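Side-chain contacts in 7beta-hydroxysteroid dehydrogenase (Collinsella aerofaciens, PDB 5FYD), which uses NADPH to reduce the 7-oxo group of 7-oxolithocholate to give ursodeoxycholate, working as a homodimer of the short-chain dehydrogenase/reductase family: residues 93-98 with 154-159; 138-143 with 165-170; 218-223 with 236-241. All coordinates share one frame; numbering follows the deposited sequence. Where two conformers were deposited one is given.

Contact 1: 93-98 with 154-159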
ATOM      1  N   CYS A  93       4.007  -9.273   9.647  0.50 17.78           N
ATOM      2  CA  CYS A  93       3.847 -10.112   8.476  0.50 19.26           C
ATOM      3  C   CYS A  93       4.568  -9.493   7.300  0.50 18.00           C
ATOM      4  O   CYS A  93       4.654  -8.262   7.180  0.50 18.19           O
ATOM      5  CB  CYS A  93       2.367 -10.301   8.140  0.50 20.80           C
ATOM      6  SG  CYS A  93       1.638  -8.862   7.341  0.50 25.86           S
ATOM      7  N   LEU A  94       5.064 -10.357   6.422  1.00 17.29           N
ATOM      8  CA  LEU A  94       5.779  -9.936   5.231  1.00 16.74           C
ATOM      9  C   LEU A  94       5.209 -10.701   4.062  1.00 16.84           C
ATOM     10  O   LEU A  94       5.123 -11.927   4.087  1.00 15.53           O
ATOM     11  CB  LEU A  94       7.285 -10.173   5.363  1.00 16.22           C
ATOM     12  CG  LEU A  94       8.149  -9.726   4.181  1.00 16.70           C
ATOM     13  CD1 LEU A  94       8.018  -8.240   3.896  1.00 17.64           C
ATOM     14  CD2 LEU A  94       9.605 -10.110   4.398  1.00 16.83           C
ATOM     15  N   HIS A  95       4.833  -9.962   3.029  1.00 18.08           N
ATOM     16  CA  HIS A  95       4.400 -10.576   1.781  1.00 20.28           C
ATOM     17  C   HIS A  95       5.025  -9.833   0.620  1.00 20.47           C
ATOM     18  O   HIS A  95       5.586  -8.752   0.778  1.00 22.36           O
ATOM     19  CB  HIS A  95       2.871 -10.657   1.684  1.00 22.92           C
ATOM     20  CG  HIS A  95       2.148  -9.425   2.146  1.00 25.74           C
ATOM     21  ND1 HIS A  95       1.991  -8.312   1.349  1.00 28.47           N
ATOM     22  CD2 HIS A  95       1.502  -9.151   3.308  1.00 28.23           C
ATOM     23  CE1 HIS A  95       1.287  -7.400   2.000  1.00 27.74           C
ATOM     24  NE2 HIS A  95       0.987  -7.880   3.195  1.00 28.22           N
ATOM     25  N   SER A  96       4.973 -10.451  -0.540  1.00 20.32           N
ATOM     26  CA  SER A  96       5.671  -9.921  -1.695  1.00 21.41           C
ATOM     27  C   SER A  96       4.994 -10.423  -2.940  1.00 20.22           C
ATOM     28  O   SER A  96       4.924 -11.622  -3.165  1.00 19.96           O
ATOM     29  CB  SER A  96       7.124 -10.371  -1.666  1.00 23.27           C
ATOM     30  OG  SER A  96       7.851  -9.687  -2.667  1.00 25.88           O
ATOM     31  N   PHE A  97       4.498  -9.491  -3.746  1.00 19.75           N
ATOM     32  CA  PHE A  97       3.801  -9.826  -4.963  1.00 19.56           C
ATOM     33  C   PHE A  97       4.728 -10.550  -5.937  1.00 18.16           C
ATOM     34  O   PHE A  97       5.886 -10.177  -6.099  1.00 17.50           O
ATOM     35  CB  PHE A  97       3.227  -8.562  -5.628  1.00 20.84           C
ATOM     36  CG  PHE A  97       2.736  -8.793  -7.028  1.00 23.61           C
ATOM     37  CD1 PHE A  97       1.515  -9.411  -7.256  1.00 26.07           C
ATOM     38  CD2 PHE A  97       3.503  -8.405  -8.122  1.00 26.57           C
ATOM     39  CE1 PHE A  97       1.062  -9.651  -8.552  1.00 26.51           C
ATOM     40  CE2 PHE A  97       3.049  -8.631  -9.420  1.00 27.75           C
ATOM     41  CZ  PHE A  97       1.834  -9.257  -9.632  1.00 28.15           C
ATOM     42  N   GLY A  98       4.192 -11.582  -6.568  1.00 17.12           N
ATOM     43  CA  GLY A  98       4.866 -12.312  -7.625  1.00 17.22           C
ATOM     44  C   GLY A  98       4.500 -13.766  -7.612  1.00 16.70           C
ATOM     45  O   GLY A  98       4.224 -14.332  -6.541  1.00 16.06           O
ATOM     46  N   GLY A 154       1.839 -16.125  -2.987  1.00 13.07           N
ATOM     47  CA  GLY A 154       1.607 -17.430  -2.363  1.00 13.06           C
ATOM     48  C   GLY A 154       2.035 -17.549  -0.908  1.00 13.80           C
ATOM     49  O   GLY A 154       1.309 -18.121  -0.066  1.00 12.80           O
ATOM     50  N   GLN A 155       3.191 -16.978  -0.583  1.00 14.02           N
ATOM     51  CA  GLN A 155       3.668 -17.064   0.800  1.00 15.23           C
ATOM     52  C   GLN A 155       2.878 -16.274   1.852  1.00 15.84           C
ATOM     53  O   GLN A 155       2.974 -16.589   3.053  1.00 16.30           O
ATOM     54  CB  GLN A 155       5.158 -16.733   0.891  1.00 15.52           C
ATOM     55  CG  GLN A 155       6.039 -17.960   0.905  1.00 15.25           C
ATOM     56  CD  GLN A 155       7.275 -17.780   1.763  1.00 14.20           C
ATOM     57  OE1 GLN A 155       7.232 -17.890   2.974  1.00 15.40           O
ATOM     58  NE2 GLN A 155       8.387 -17.528   1.122  1.00 13.27           N
ATOM     59  N   TYR A 156       2.104 -15.274   1.433  1.00 16.12           N
ATOM     60  CA  TYR A 156       1.180 -14.528   2.330  1.00 17.10           C
ATOM     61  C   TYR A 156       0.244 -15.535   2.995  1.00 15.32           C
ATOM     62  O   TYR A 156       0.277 -15.734   4.225  1.00 14.44           O
ATOM     63  CB  TYR A 156       0.350 -13.489   1.530  1.00 19.18           C
ATOM     64  CG  TYR A 156      -0.463 -12.417   2.303  1.00 20.44           C
ATOM     65  CD1 TYR A 156      -0.624 -12.436   3.681  1.00 21.85           C
ATOM     66  CD2 TYR A 156      -1.042 -11.345   1.599  1.00 24.38           C
ATOM     67  CE1 TYR A 156      -1.328 -11.446   4.349  1.00 23.20           C
ATOM     68  CE2 TYR A 156      -1.781 -10.357   2.253  1.00 24.99           C
ATOM     69  CZ  TYR A 156      -1.912 -10.399   3.625  1.00 26.41           C
ATOM     70  OH  TYR A 156      -2.633  -9.399   4.272  1.00 28.88           O
ATOM     71  N   GLY A 157      -0.540 -16.214   2.173  1.00 13.05           N
ATOM     72  CA  GLY A 157      -1.488 -17.178   2.659  1.00 12.80           C
ATOM     73  C   GLY A 157      -0.808 -18.369   3.312  1.00 11.39           C
ATOM     74  O   GLY A 157      -1.298 -18.883   4.307  1.00 11.91           O
ATOM     75  N   ALA A 158       0.315 -18.813   2.754  1.00 11.22           N
ATOM     76  CA  ALA A 158       0.972 -20.014   3.282  1.00 10.81           C
ATOM     77  C   ALA A 158       1.461 -19.753   4.708  1.00 10.87           C
ATOM     78  O   ALA A 158       1.248 -20.568   5.609  1.00 11.63           O
ATOM     79  CB  ALA A 158       2.124 -20.453   2.388  1.00 10.84           C
ATOM     80  N   GLY A 159       2.166 -18.639   4.893  1.00 10.73           N
ATOM     81  CA  GLY A 159       2.659 -18.239   6.194  1.00 10.59           C
ATOM     82  C   GLY A 159       1.538 -17.956   7.174  1.00 10.58           C
ATOM     83  O   GLY A 159       1.594 -18.384   8.340  1.00  9.70           O
TER
HETATM   84  O   HOH W   1       4.417 -14.354  -1.529  1.00 22.07           O
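A water sits between Ser-96 and Gln-155: it accepts a weak bond from Gln-155 N at 3.0 Å and lies 3.2 Å from Ser-96 O, close enough to donate to it. This joins the loop to helix 154-173, and beside it the two segments meet directly through one pair of rings, His-95 and Tyr-156. The two side chains run alongside each other, pointing the same way, with the CB atoms of His-95 and Tyr-156 3.8 Å apart at the base. The rings then stack face to face, centroids of His-95 and Tyr-156 separated by 4.1 Å and planes inclined by only 18°. The overlap is offset: His-95 CD2 rides over the middle of the phenol ring, 3.6 Å from Tyr-156 CZ, while Tyr-156 CE2 lies over the rim of the imidazole. Tyr-156 reaches this place because its CG is anti to the backbone N (chi1 -168°), which carries the ring away from the helix and alongside the imidazole. In this Rossmann-fold enzyme Tyr-156 is the probable proton acceptor, at the head of the Tyr-x-x-x-Lys signature that ends in Lys-160, and the imidazole therefore lies flat against a ring of the active site. From the second subunit, Ser-196 packs on His-95 and Pro-199 on Tyr-156. The loop is tied down further by Asn-153, whose OD1 binds Ser-96 N, while Gln-155 NE2 reaches across to His-108 O on helix 105-132.

Contact 2: 138-143 with 165-170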
ATOM      1  N   VAL A 138      -1.932 -15.404  24.745  1.00 11.38           N
ATOM      2  CA  VAL A 138      -1.380 -15.160  23.431  1.00 11.04           C
ATOM      3  C   VAL A 138      -2.535 -14.915  22.477  1.00 11.04           C
ATOM      4  O   VAL A 138      -3.487 -15.701  22.452  1.00 11.64           O
ATOM      5  CB  VAL A 138      -0.583 -16.363  22.898  1.00 11.16           C
ATOM      6  CG1 VAL A 138      -0.047 -16.076  21.478  1.00 11.42           C
ATOM      7  CG2 VAL A 138       0.555 -16.707  23.843  1.00 11.58           C
ATOM      8  N   ILE A 139      -2.456 -13.843  21.698  1.00 10.49           N
ATOM      9  CA  ILE A 139      -3.361 -13.649  20.551  1.00 11.05           C
ATOM     10  C   ILE A 139      -2.494 -13.449  19.345  1.00 10.75           C
ATOM     11  O   ILE A 139      -1.806 -12.452  19.253  1.00 11.57           O
ATOM     12  CB  ILE A 139      -4.296 -12.428  20.720  1.00 11.16           C
ATOM     13  CG1 ILE A 139      -5.196 -12.611  21.947  1.00 11.66           C
ATOM     14  CG2 ILE A 139      -5.127 -12.208  19.441  1.00 11.07           C
ATOM     15  CD1 ILE A 139      -6.002 -11.367  22.293  1.00 12.67           C
ATOM     16  N   ASN A 140      -2.502 -14.403  18.429  1.00 10.30           N
ATOM     17  CA  ASN A 140      -1.751 -14.257  17.203  1.00 10.19           C
ATOM     18  C   ASN A 140      -2.679 -13.854  16.074  1.00 10.28           C
ATOM     19  O   ASN A 140      -3.861 -14.177  16.071  1.00 10.90           O
ATOM     20  CB  ASN A 140      -1.004 -15.534  16.851  1.00 10.04           C
ATOM     21  CG  ASN A 140       0.066 -15.861  17.843  1.00 10.32           C
ATOM     22  OD1 ASN A 140       0.737 -14.972  18.375  1.00  9.85           O
ATOM     23  ND2 ASN A 140       0.246 -17.152  18.112  1.00 10.12           N
ATOM     24  N   VAL A 141      -2.126 -13.134  15.110  1.00 10.32           N
ATOM     25  CA  VAL A 141      -2.898 -12.567  14.014  1.00 10.46           C
ATOM     26  C   VAL A 141      -2.667 -13.351  12.731  1.00 10.34           C
ATOM     27  O   VAL A 141      -1.528 -13.517  12.280  1.00 10.14           O
ATOM     28  CB  VAL A 141      -2.526 -11.092  13.840  1.00 10.93           C
ATOM     29  CG1 VAL A 141      -3.294 -10.466  12.679  1.00 12.07           C
ATOM     30  CG2 VAL A 141      -2.786 -10.357  15.140  1.00 11.16           C
ATOM     31  N   SER A 142      -3.748 -13.869  12.166  1.00 10.77           N
ATOM     32  CA  SER A 142      -3.727 -14.445  10.827  1.00 11.13           C
ATOM     33  C   SER A 142      -4.500 -13.581   9.825  1.00 11.85           C
ATOM     34  O   SER A 142      -4.926 -12.444  10.125  1.00 11.55           O
ATOM     35  CB  SER A 142      -4.241 -15.885  10.878  1.00 11.42           C
ATOM     36  OG  SER A 142      -3.974 -16.564   9.663  1.00 11.42           O
ATOM     37  N   SER A 143      -4.684 -14.132   8.626  1.00 12.53           N
ATOM     38  CA  SER A 143      -5.313 -13.428   7.526  1.00 13.43           C
ATOM     39  C   SER A 143      -6.219 -14.374   6.795  1.00 13.53           C
ATOM     40  O   SER A 143      -5.937 -15.586   6.720  1.00 13.18           O
ATOM     41  CB  SER A 143      -4.238 -12.950   6.575  1.00 14.68           C
ATOM     42  OG  SER A 143      -4.825 -12.339   5.445  1.00 15.81           O
ATOM     43  N   LYS A 165      -2.998 -22.408  11.838  1.00  9.37           N
ATOM     44  CA  LYS A 165      -3.091 -23.795  12.287  1.00  9.96           C
ATOM     45  C   LYS A 165      -2.233 -24.096  13.521  1.00 10.19           C
ATOM     46  O   LYS A 165      -2.650 -24.885  14.388  1.00  9.60           O
ATOM     47  CB  LYS A 165      -2.804 -24.770  11.148  1.00 10.27           C
ATOM     48  CG  LYS A 165      -3.788 -24.696   9.982  1.00 11.31           C
ATOM     49  CD  LYS A 165      -5.207 -25.084  10.348  1.00 11.87           C
ATOM     50  CE  LYS A 165      -6.232 -24.345   9.499  1.00 12.31           C
ATOM     51  NZ  LYS A 165      -7.572 -24.528  10.047  1.00 12.38           N
ATOM     52  N   MET A 166      -1.051 -23.484  13.621  1.00  9.95           N
ATOM     53  CA  MET A 166      -0.233 -23.648  14.815  1.00 10.02           C
ATOM     54  C   MET A 166      -0.968 -23.092  16.024  1.00  9.83           C
ATOM     55  O   MET A 166      -0.985 -23.700  17.083  1.00  9.56           O
ATOM     56  CB  MET A 166       1.126 -22.956  14.677  1.00 10.09           C
ATOM     57  CG  MET A 166       2.084 -23.307  15.824  1.00 10.94           C
ATOM     58  SD  MET A 166       2.610 -25.036  15.635  1.00 12.31           S
ATOM     59  CE  MET A 166       3.173 -25.444  17.271  1.00 12.23           C
ATOM     60  N   THR A 167      -1.558 -21.897  15.877  1.00  9.50           N
ATOM     61  CA  THR A 167      -2.213 -21.243  17.015  1.00  9.69           C
ATOM     62  C   THR A 167      -3.499 -21.965  17.393  1.00  9.89           C
ATOM     63  O   THR A 167      -3.804 -22.092  18.580  1.00 10.21           O
ATOM     64  CB  THR A 167      -2.437 -19.752  16.763  1.00  9.54           C
ATOM     65  OG1 THR A 167      -1.194 -19.151  16.396  1.00  9.83           O
ATOM     66  CG2 THR A 167      -2.963 -19.056  18.017  1.00  9.70           C
ATOM     67  N   GLU A 168      -4.230 -22.468  16.403  1.00  9.93           N
ATOM     68  CA  GLU A 168      -5.437 -23.261  16.676  1.00 10.27           C
ATOM     69  C   GLU A 168      -5.090 -24.470  17.526  1.00 10.39           C
ATOM     70  O   GLU A 168      -5.773 -24.756  18.499  1.00 10.68           O
ATOM     71  CB  GLU A 168      -6.134 -23.703  15.389  1.00 10.53           C
ATOM     72  CG  GLU A 168      -6.828 -22.566  14.636  1.00 10.45           C
ATOM     73  CD  GLU A 168      -7.542 -23.013  13.376  1.00 11.08           C
ATOM     74  OE1 GLU A 168      -7.090 -23.961  12.703  1.00 11.37           O
ATOM     75  OE2 GLU A 168      -8.576 -22.407  13.022  1.00 12.04           O
ATOM     76  N   ALA A 169      -4.008 -25.150  17.160  1.00 10.56           N
ATOM     77  CA  ALA A 169      -3.553 -26.338  17.897  1.00 10.41           C
ATOM     78  C   ALA A 169      -3.235 -25.999  19.338  1.00 11.09           C
ATOM     79  O   ALA A 169      -3.744 -26.653  20.257  1.00 11.01           O
ATOM     80  CB  ALA A 169      -2.346 -26.938  17.221  1.00 10.55           C
ATOM     81  N   VAL A 170      -2.451 -24.947  19.528  1.00 11.05           N
ATOM     82  CA  VAL A 170      -2.015 -24.519  20.862  1.00 11.88           C
ATOM     83  C   VAL A 170      -3.191 -23.992  21.688  1.00 12.40           C
ATOM     84  O   VAL A 170      -3.257 -24.240  22.902  1.00 13.30           O
ATOM     85  CB  VAL A 170      -0.857 -23.491  20.782  1.00 11.61           C
ATOM     86  CG1 VAL A 170      -0.508 -22.917  22.149  1.00 12.02           C
ATOM     87  CG2 VAL A 170       0.367 -24.130  20.165  1.00 11.74           C
TER
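Helix segment 165-170 packs against strand 138-143, and the two backbones come nearest at Asn-140 and Thr-167, with CA atoms 7.0 Å apart. They belong to one beta-alpha-beta crossover of the Rossmann fold: strand 136-143 leads through helix 154-173 to the neighbouring parallel strand 179-186. A single pair of buried side chains spans the gap. Asn-140 ND2 donates to Thr-167 OG1 at 3.0 Å, with an N-H...O angle of 167°, and the hydroxyl lies almost in the plane of the amide. The other end of that amide is occupied too, since Asn-140 OD1 takes the N-H of Tyr-90 on strand 85-90; held at both ends, and with Phe-123 packed on it, the group can hardly flip. Thr-167 OG1, beside which Val-183 packs on the same side chain, in turn gives its proton to Ile-163 O, one turn back in the helix, so the hydroxyl relays the bond from the strand into the helix backbone. A chi1 of -54° makes this possible by turning OG1 back beside the residue's own N, while CG2 passes alongside the amide, 3.7 Å from Asn-140 ND2. With a valine in its place the hydroxyl is gone, which would probably leave the buried Asn-140 ND2 without its acceptor and Ile-163 O without this side-chain donor. Further along the strand, Val-141 O accepts from Lys-160 NZ, tying the sheet to the lysine that, by analogy with related enzymes, probably lowers the pKa of the catalytic tyrosine. Within the helix, Lys-165 NZ forms a salt bridge with Glu-168 OE1 at 2.8 Å, approaching from the syn side of the carboxylate.

Contact 3: 218-223 with 236-241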
ATOM      1  N   VAL A 218      -8.969  -5.755  17.407  1.00 14.65           N
ATOM      2  CA  VAL A 218      -8.405  -6.016  18.732  1.00 14.81           C
ATOM      3  C   VAL A 218      -9.473  -6.138  19.817  1.00 14.80           C
ATOM      4  O   VAL A 218      -9.380  -7.001  20.691  1.00 13.66           O
ATOM      5  CB  VAL A 218      -7.333  -4.969  19.075  1.00 15.20           C
ATOM      6  CG1 VAL A 218      -6.871  -5.101  20.509  1.00 15.72           C
ATOM      7  CG2 VAL A 218      -6.146  -5.138  18.129  1.00 15.15           C
ATOM      8  N   ASP A 219     -10.495  -5.277  19.766  1.00 15.67           N
ATOM      9  CA  ASP A 219     -11.600  -5.387  20.704  1.00 17.12           C
ATOM     10  C   ASP A 219     -12.287  -6.759  20.621  1.00 14.80           C
ATOM     11  O   ASP A 219     -12.519  -7.398  21.654  1.00 14.41           O
ATOM     12  CB  ASP A 219     -12.619  -4.261  20.505  1.00 19.10           C
ATOM     13  CG  ASP A 219     -12.161  -2.943  21.126  1.00 23.57           C
ATOM     14  OD1 ASP A 219     -11.216  -2.950  21.950  1.00 25.18           O
ATOM     15  OD2 ASP A 219     -12.762  -1.900  20.792  1.00 27.11           O
ATOM     16  N   GLU A 220     -12.556  -7.232  19.408  1.00 13.74           N
ATOM     17  CA  GLU A 220     -13.173  -8.550  19.258  1.00 13.65           C
ATOM     18  C   GLU A 220     -12.261  -9.672  19.779  1.00 12.91           C
ATOM     19  O   GLU A 220     -12.718 -10.566  20.486  1.00 12.66           O
ATOM     20  CB  GLU A 220     -13.572  -8.824  17.809  1.00 14.14           C
ATOM     21  CG  GLU A 220     -14.260 -10.164  17.669  1.00 14.85           C
ATOM     22  CD  GLU A 220     -14.864 -10.411  16.293  1.00 15.61           C
ATOM     23  OE1 GLU A 220     -14.686  -9.602  15.362  1.00 16.66           O
ATOM     24  OE2 GLU A 220     -15.520 -11.450  16.157  1.00 15.47           O
ATOM     25  N   ALA A 221     -10.968  -9.608  19.456  1.00 12.81           N
ATOM     26  CA  ALA A 221     -10.024 -10.612  19.966  1.00 12.28           C
ATOM     27  C   ALA A 221     -10.026 -10.684  21.511  1.00 13.19           C
ATOM     28  O   ALA A 221     -10.032 -11.773  22.094  1.00 13.33           O
ATOM     29  CB  ALA A 221      -8.617 -10.325  19.458  1.00 12.48           C
ATOM     30  N   PHE A 222     -10.020  -9.540  22.177  1.00 12.91           N
ATOM     31  CA  PHE A 222      -9.994  -9.574  23.629  1.00 14.09           C
ATOM     32  C   PHE A 222     -11.345  -9.999  24.226  1.00 14.68           C
ATOM     33  O   PHE A 222     -11.359 -10.642  25.258  1.00 14.18           O
ATOM     34  CB  PHE A 222      -9.497  -8.269  24.228  1.00 13.92           C
ATOM     35  CG  PHE A 222      -8.003  -8.174  24.266  1.00 14.35           C
ATOM     36  CD1 PHE A 222      -7.271  -8.773  25.278  1.00 14.53           C
ATOM     37  CD2 PHE A 222      -7.318  -7.539  23.246  1.00 14.67           C
ATOM     38  CE1 PHE A 222      -5.877  -8.703  25.292  1.00 14.82           C
ATOM     39  CE2 PHE A 222      -5.928  -7.471  23.257  1.00 14.85           C
ATOM     40  CZ  PHE A 222      -5.208  -8.039  24.291  1.00 14.69           C
ATOM     41  N   GLU A 223     -12.450  -9.661  23.567  1.00 15.38           N
ATOM     42  CA  GLU A 223     -13.779 -10.121  24.006  1.00 17.20           C
ATOM     43  C   GLU A 223     -13.867 -11.646  24.008  1.00 15.73           C
ATOM     44  O   GLU A 223     -14.463 -12.219  24.902  1.00 15.87           O
ATOM     45  CB  GLU A 223     -14.889  -9.492  23.156  1.00 20.79           C
ATOM     46  CG  GLU A 223     -15.170  -8.056  23.604  1.00 25.72           C
ATOM     47  CD  GLU A 223     -16.204  -7.313  22.761  1.00 31.59           C
ATOM     48  OE1 GLU A 223     -16.935  -7.970  21.971  1.00 34.37           O
ATOM     49  OE2 GLU A 223     -16.272  -6.061  22.893  1.00 34.06           O
ATOM     50  N   ARG A 236     -19.253  -9.784   8.673  1.00 17.66           N
ATOM     51  CA  ARG A 236     -19.275  -9.990   7.233  1.00 18.43           C
ATOM     52  C   ARG A 236     -18.207 -10.994   6.801  1.00 16.98           C
ATOM     53  O   ARG A 236     -18.432 -11.801   5.901  1.00 14.52           O
ATOM     54  CB  ARG A 236     -19.075  -8.656   6.488  1.00 22.62           C
ATOM     55  CG  ARG A 236     -18.881  -8.774   4.976  1.00 26.97           C
ATOM     56  CD  ARG A 236     -17.409  -8.936   4.556  1.00 31.87           C
ATOM     57  NE  ARG A 236     -17.260  -9.218   3.119  1.00 37.22           N
ATOM     58  CZ  ARG A 236     -16.175  -9.729   2.525  1.00 41.72           C
ATOM     59  NH1 ARG A 236     -15.083 -10.070   3.219  1.00 43.24           N
ATOM     60  NH2 ARG A 236     -16.189  -9.920   1.205  1.00 42.48           N
ATOM     61  N   ASN A 237     -17.015 -10.892   7.396  1.00 15.17           N
ATOM     62  CA  ASN A 237     -15.932 -11.809   7.055  1.00 15.70           C
ATOM     63  C   ASN A 237     -16.248 -13.222   7.467  1.00 14.61           C
ATOM     64  O   ASN A 237     -15.966 -14.142   6.715  1.00 14.83           O
ATOM     65  CB  ASN A 237     -14.621 -11.379   7.707  1.00 16.59           C
ATOM     66  CG  ASN A 237     -14.056 -10.120   7.096  1.00 19.18           C
ATOM     67  OD1 ASN A 237     -14.257  -9.852   5.910  1.00 18.52           O
ATOM     68  ND2 ASN A 237     -13.325  -9.343   7.900  1.00 20.07           N
ATOM     69  N   LYS A 238     -16.836 -13.402   8.652  1.00 14.65           N
ATOM     70  CA  LYS A 238     -17.251 -14.734   9.100  1.00 15.02           C
ATOM     71  C   LYS A 238     -18.220 -15.380   8.113  1.00 14.97           C
ATOM     72  O   LYS A 238     -18.075 -16.550   7.731  1.00 15.26           O
ATOM     73  CB  LYS A 238     -17.948 -14.705  10.469  1.00 15.28           C
ATOM     74  CG  LYS A 238     -17.097 -14.332  11.658  1.00 15.47           C
ATOM     75  CD  LYS A 238     -17.976 -14.130  12.907  1.00 15.87           C
ATOM     76  CE  LYS A 238     -17.173 -13.651  14.121  1.00 16.50           C
ATOM     77  NZ  LYS A 238     -16.676 -12.271  13.934  1.00 16.66           N
ATOM     78  N   ASP A 239     -19.217 -14.608   7.736  1.00 15.90           N
ATOM     79  CA  ASP A 239     -20.259 -15.097   6.839  1.00 16.15           C
ATOM     80  C   ASP A 239     -19.731 -15.323   5.426  1.00 16.25           C
ATOM     81  O   ASP A 239     -20.158 -16.253   4.750  1.00 16.47           O
ATOM     82  CB  ASP A 239     -21.432 -14.132   6.806  1.00 17.53           C
ATOM     83  CG  ASP A 239     -22.129 -13.992   8.148  1.00 17.06           C
ATOM     84  OD1 ASP A 239     -22.086 -14.914   8.993  1.00 18.52           O
ATOM     85  OD2 ASP A 239     -22.755 -12.933   8.356  1.00 18.81           O
ATOM     86  N   SER A 240     -18.803 -14.486   4.981  1.00 16.35           N
ATOM     87  CA  SER A 240     -18.191 -14.652   3.662  1.00 16.65           C
ATOM     88  C   SER A 240     -17.391 -15.953   3.615  1.00 15.91           C
ATOM     89  O   SER A 240     -17.527 -16.744   2.673  1.00 15.23           O
ATOM     90  CB  SER A 240     -17.277 -13.461   3.337  1.00 19.03           C
ATOM     91  OG  SER A 240     -16.732 -13.596   2.026  1.00 20.57           O
ATOM     92  N   VAL A 241     -16.562 -16.172   4.633  1.00 14.17           N
ATOM     93  CA  VAL A 241     -15.800 -17.422   4.721  1.00 14.26           C
ATOM     94  C   VAL A 241     -16.743 -18.620   4.762  1.00 14.60           C
ATOM     95  O   VAL A 241     -16.520 -19.622   4.075  1.00 14.90           O
ATOM     96  CB  VAL A 241     -14.813 -17.429   5.915  1.00 14.10           C
ATOM     97  CG1 VAL A 241     -14.192 -18.818   6.096  1.00 14.35           C
ATOM     98  CG2 VAL A 241     -13.718 -16.423   5.669  1.00 14.90           C
TER
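At the carboxylate of Glu-220, Lys-238 NZ meets the syn lone pair of OE2, at 2.6 Å, and stands 3.6 Å from Glu-220 OE1. On the second helix the Arg-236 guanidinium has Ser-240 OG over one face, set toward the rim, and Asn-237 OD1 at its edge. That edge bond runs from Arg-236 NH1 to Asn-237 OD1, 2.8 Å long and nearly in the guanidinium plane; NH1 also reaches Gly-200 O of the second subunit.

The salt bridge alone joins the two segments, whose nearest CA atoms, those of Glu-220 and Lys-238, are 12.6 Å apart. The two side chains come from opposite directions. Glu-220 leaves its helix fully extended, whereas Lys-238 runs extended from CG to CE and then bends at its last torsion (chi4 69°), turning NZ onto the carboxylate. Both charged ends have further partners: Lys-224 shares Glu-220 OE2, Gly-234 N binds OE1, and Lys-238 NZ also donates to Ile-232 O. The bridge thus closes over the end of edge strand 230-232. It links helix 214-224 to helix 235-247, which carries the NADP-binding Ser-240 and enters the C-terminal region essential for activity in this short-chain dehydrogenase.

How the contacts relate
Contacts 1 and 2 cross along the chain and share helix 154-173; contact 3 follows both in sequence. The centres of contacts 1 and 2 lie about 17 Å apart. Those of contacts 2 and 3 are about 14 Å apart, and those of contacts 1 and 3 about 22 Å. Contact 2, between strand 136-143 of the parallel sheet and helix 154-173, is the middle piece: Ser-143 OG touches Tyr-156 CE1 of contact 1 at 3.8 Å, and Ile-139 CD1 touches Phe-222 CZ of contact 3 at 4.0 Å. Contacts 1 and 3 do not touch, but each meets the second subunit. The chain of contacts runs from the catalytic end of the sheet to helix 235-247, which carries the NADP-binding Ser-240.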